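Local coordinates for protein histidine--tRNA ligase (Thermus thermophilus, PDB 1H4V) that joins L-histidine to its cognate tRNA(His) at the expense of ATP, working as a homodimeric class II aminoacyl-tRNA synthetase, at residues V394-L399 with V405-E410. Residues are numbered along the deposited sequence; the frame is centred on the assembly and turned at random.
Sequences VTLKRL and VRLSRE
Leu396 and Leu407 meet on the packed face of a beta hairpin at the edge of the mixed sheet of the anticodon-binding domain, where strand 404-408 is one of the two edge strands and 393-398 continues the sheet to strand 380-384. Two hydrogen-bonded antiparallel pairs, Val394 with Leu407 and Leu396 with Val405, give four backbone bonds; the straightest, from Leu396 N to Val405 O, spans 2.7 Å at 170°. The side chains of both pairs share one face, and branched aliphatic residues suit it because Tyr415 of helix 412-419 packs on Leu396, Val405 and Leu407. There the two leucines cross at about a right angle, CD1 of Leu396 lying 3.6 Å from CD2 of Leu407. With CG of Leu407 between its backbone N and carbonyl carbon, the chi1 of 57° brings its CD2 end close to Leu396. Val394, farther along, sets CG2 3.8 Å from CG of Arg409, and Leu347 of helix 338-351 touches both side chains.

On the opposite face Thr395 is buried while Arg406 is exposed to solvent. They form a non-hydrogen-bonded pair, and the arginine bends at chi2 and chi3, bringing CD to 3.2 Å from Val394 O across the hairpin, while its NH1 makes a salt bridge with Glu393. The threonine combines a beta-branch suited to a strand with a hydroxyl that accepts from Arg406 NE and also bonds Glu388. A valine in its place would probably leave NE and Glu388 OE1 each without this mate, the arginine then held mainly by Glu393. The NE bond to Thr395 OG1 is 3.0 Å long, with the oxygen 23° out of the guanidinium plane.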
ATOM      1  N   VAL A 394      21.600 -19.931  28.911  1.00 28.71           N
ATOM      2  CA  VAL A 394      20.198 -19.531  28.878  1.00 27.28           C
ATOM      3  C   VAL A 394      19.337 -20.732  29.227  1.00 27.02           C
ATOM      4  O   VAL A 394      19.734 -21.882  29.012  1.00 27.82           O
ATOM      5  CB  VAL A 394      19.780 -19.058  27.469  1.00 26.43           C
ATOM      6  CG1 VAL A 394      18.421 -18.388  27.522  1.00 24.08           C
ATOM      7  CG2 VAL A 394      20.826 -18.118  26.910  1.00 32.30           C
ATOM      8  N   THR A 395      18.154 -20.462  29.764  1.00 26.13           N
ATOM      9  CA  THR A 395      17.228 -21.522  30.109  1.00 26.43           C
ATOM     10  C   THR A 395      16.062 -21.356  29.163  1.00 27.46           C
ATOM     11  O   THR A 395      15.508 -20.265  29.040  1.00 27.58           O
ATOM     12  CB  THR A 395      16.736 -21.395  31.568  1.00 26.58           C
ATOM     13  OG1 THR A 395      17.824 -21.682  32.455  1.00 31.08           O
ATOM     14  CG2 THR A 395      15.598 -22.364  31.848  1.00 21.85           C
ATOM     15  N   LEU A 396      15.709 -22.431  28.473  1.00 27.45           N
ATOM     16  CA  LEU A 396      14.598 -22.390  27.536  1.00 26.77           C
ATOM     17  C   LEU A 396      13.507 -23.354  27.976  1.00 27.18           C
ATOM     18  O   LEU A 396      13.779 -24.390  28.577  1.00 25.61           O
ATOM     19  CB  LEU A 396      15.072 -22.750  26.121  1.00 24.16           C
ATOM     20  CG  LEU A 396      16.062 -21.792  25.437  1.00 24.50           C
ATOM     21  CD1 LEU A 396      16.435 -22.338  24.057  1.00 20.60           C
ATOM     22  CD2 LEU A 396      15.450 -20.398  25.323  1.00 18.55           C
ATOM     23  N   LYS A 397      12.265 -23.000  27.681  1.00 27.47           N
ATOM     24  CA  LYS A 397      11.150 -23.845  28.040  1.00 28.63           C
ATOM     25  C   LYS A 397      10.139 -23.864  26.910  1.00 29.02           C
ATOM     26  O   LYS A 397       9.516 -22.845  26.616  1.00 28.87           O
ATOM     27  CB  LYS A 397      10.479 -23.335  29.316  1.00 28.38           C
ATOM     28  CG  LYS A 397       9.356 -24.232  29.812  1.00 30.34           C
ATOM     29  CD  LYS A 397       8.652 -23.626  31.016  1.00 35.48           C
ATOM     30  CE  LYS A 397       7.765 -24.648  31.705  1.00 37.17           C
ATOM     31  NZ  LYS A 397       8.583 -25.804  32.182  1.00 46.56           N
ATOM     32  N   ARG A 398       9.984 -25.015  26.266  1.00 29.70           N
ATOM     33  CA  ARG A 398       9.013 -25.123  25.193  1.00 31.39           C
ATOM     34  C   ARG A 398       7.665 -25.095  25.902  1.00 31.74           C
ATOM     35  O   ARG A 398       7.296 -26.036  26.601  1.00 30.16           O
ATOM     36  CB  ARG A 398       9.209 -26.423  24.416  1.00 32.46           C
ATOM     37  CG  ARG A 398       8.308 -26.531  23.197  1.00 39.07           C
ATOM     38  CD  ARG A 398       8.775 -27.617  22.237  1.00 46.27           C
ATOM     39  NE  ARG A 398       7.964 -27.642  21.020  1.00 54.47           N
ATOM     40  CZ  ARG A 398       7.806 -26.604  20.202  1.00 56.43           C
ATOM     41  NH1 ARG A 398       8.404 -25.452  20.468  1.00 61.08           N
ATOM     42  NH2 ARG A 398       7.043 -26.713  19.124  1.00 58.76           N
ATOM     43  N   LEU A 399       6.943 -23.993  25.737  1.00 32.46           N
ATOM     44  CA  LEU A 399       5.659 -23.820  26.400  1.00 34.55           C
ATOM     45  C   LEU A 399       4.652 -24.941  26.153  1.00 35.26           C
ATOM     46  O   LEU A 399       4.050 -25.449  27.097  1.00 36.47           O
ATOM     47  CB  LEU A 399       5.047 -22.462  26.023  1.00 32.77           C
ATOM     48  CG  LEU A 399       5.883 -21.214  26.347  1.00 32.02           C
ATOM     49  CD1 LEU A 399       5.017 -19.980  26.216  1.00 33.45           C
ATOM     50  CD2 LEU A 399       6.424 -21.287  27.746  1.00 32.00           C
ATOM     51  N   VAL A 405      15.177 -26.689  29.103  1.00 27.81           N
ATOM     52  CA  VAL A 405      16.581 -27.010  28.898  1.00 27.72           C
ATOM     53  C   VAL A 405      17.515 -25.835  29.189  1.00 28.05           C
ATOM     54  O   VAL A 405      17.128 -24.670  29.086  1.00 29.07           O
ATOM     55  CB  VAL A 405      16.819 -27.467  27.454  1.00 28.85           C
ATOM     56  CG1 VAL A 405      16.515 -26.312  26.497  1.00 27.23           C
ATOM     57  CG2 VAL A 405      18.254 -27.948  27.287  1.00 26.51           C
ATOM     58  N   ARG A 406      18.751 -26.159  29.550  1.00 26.66           N
ATOM     59  CA  ARG A 406      19.760 -25.153  29.847  1.00 27.12           C
ATOM     60  C   ARG A 406      20.861 -25.286  28.801  1.00 26.15           C
ATOM     61  O   ARG A 406      21.538 -26.300  28.733  1.00 26.02           O
ATOM     62  CB  ARG A 406      20.333 -25.383  31.250  1.00 27.37           C
ATOM     63  CG  ARG A 406      21.500 -24.487  31.604  1.00 32.31           C
ATOM     64  CD  ARG A 406      21.075 -23.036  31.692  1.00 38.42           C
ATOM     65  NE  ARG A 406      20.569 -22.682  33.019  1.00 44.33           N
ATOM     66  CZ  ARG A 406      21.339 -22.372  34.062  1.00 44.42           C
ATOM     67  NH1 ARG A 406      22.662 -22.366  33.949  1.00 40.70           N
ATOM     68  NH2 ARG A 406      20.780 -22.060  35.224  1.00 46.11           N
ATOM     69  N   LEU A 407      21.040 -24.263  27.981  1.00 27.06           N
ATOM     70  CA  LEU A 407      22.067 -24.319  26.952  1.00 28.37           C
ATOM     71  C   LEU A 407      22.879 -23.033  26.881  1.00 27.85           C
ATOM     72  O   LEU A 407      22.470 -22.000  27.416  1.00 27.04           O
ATOM     73  CB  LEU A 407      21.423 -24.624  25.589  1.00 33.49           C
ATOM     74  CG  LEU A 407      20.321 -23.699  25.063  1.00 33.96           C
ATOM     75  CD1 LEU A 407      19.778 -24.251  23.756  1.00 36.45           C
ATOM     76  CD2 LEU A 407      19.193 -23.599  26.067  1.00 40.83           C
ATOM     77  N   SER A 408      24.043 -23.110  26.243  1.00 27.58           N
ATOM     78  CA  SER A 408      24.912 -21.944  26.090  1.00 29.51           C
ATOM     79  C   SER A 408      24.344 -21.021  25.009  1.00 29.90           C
ATOM     80  O   SER A 408      23.575 -21.455  24.151  1.00 29.88           O
ATOM     81  CB  SER A 408      26.325 -22.382  25.700  1.00 30.25           C
ATOM     82  OG  SER A 408      26.317 -23.079  24.464  1.00 30.23           O
ATOM     83  N   ARG A 409      24.726 -19.749  25.047  1.00 31.49           N
ATOM     84  CA  ARG A 409      24.229 -18.792  24.069  1.00 34.07           C
ATOM     85  C   ARG A 409      24.564 -19.136  22.623  1.00 34.11           C
ATOM     86  O   ARG A 409      23.782 -18.848  21.727  1.00 35.06           O
ATOM     87  CB  ARG A 409      24.735 -17.387  24.388  1.00 35.08           C
ATOM     88  CG  ARG A 409      24.077 -16.770  25.594  1.00 41.41           C
ATOM     89  CD  ARG A 409      24.080 -15.262  25.476  1.00 48.20           C
ATOM     90  NE  ARG A 409      23.421 -14.617  26.607  1.00 49.78           N
ATOM     91  CZ  ARG A 409      23.093 -13.330  26.642  1.00 50.88           C
ATOM     92  NH1 ARG A 409      23.356 -12.544  25.604  1.00 45.42           N
ATOM     93  NH2 ARG A 409      22.509 -12.826  27.721  1.00 55.80           N
ATOM     94  N   GLU A 410      25.716 -19.753  22.393  1.00 34.38           N
ATOM     95  CA  GLU A 410      26.112 -20.111  21.038  1.00 36.90           C
ATOM     96  C   GLU A 410      25.204 -21.183  20.441  1.00 36.98           C
ATOM     97  O   GLU A 410      25.070 -21.279  19.221  1.00 38.92           O
ATOM     98  CB  GLU A 410      27.554 -20.626  21.012  1.00 40.08           C
ATOM     99  CG  GLU A 410      28.609 -19.659  21.530  1.00 49.99           C
ATOM    100  CD  GLU A 410      28.507 -19.419  23.030  1.00 57.50           C
ATOM    101  OE1 GLU A 410      28.388 -20.410  23.788  1.00 59.57           O
ATOM    102  OE2 GLU A 410      28.555 -18.241  23.453  1.00 60.44           O
TER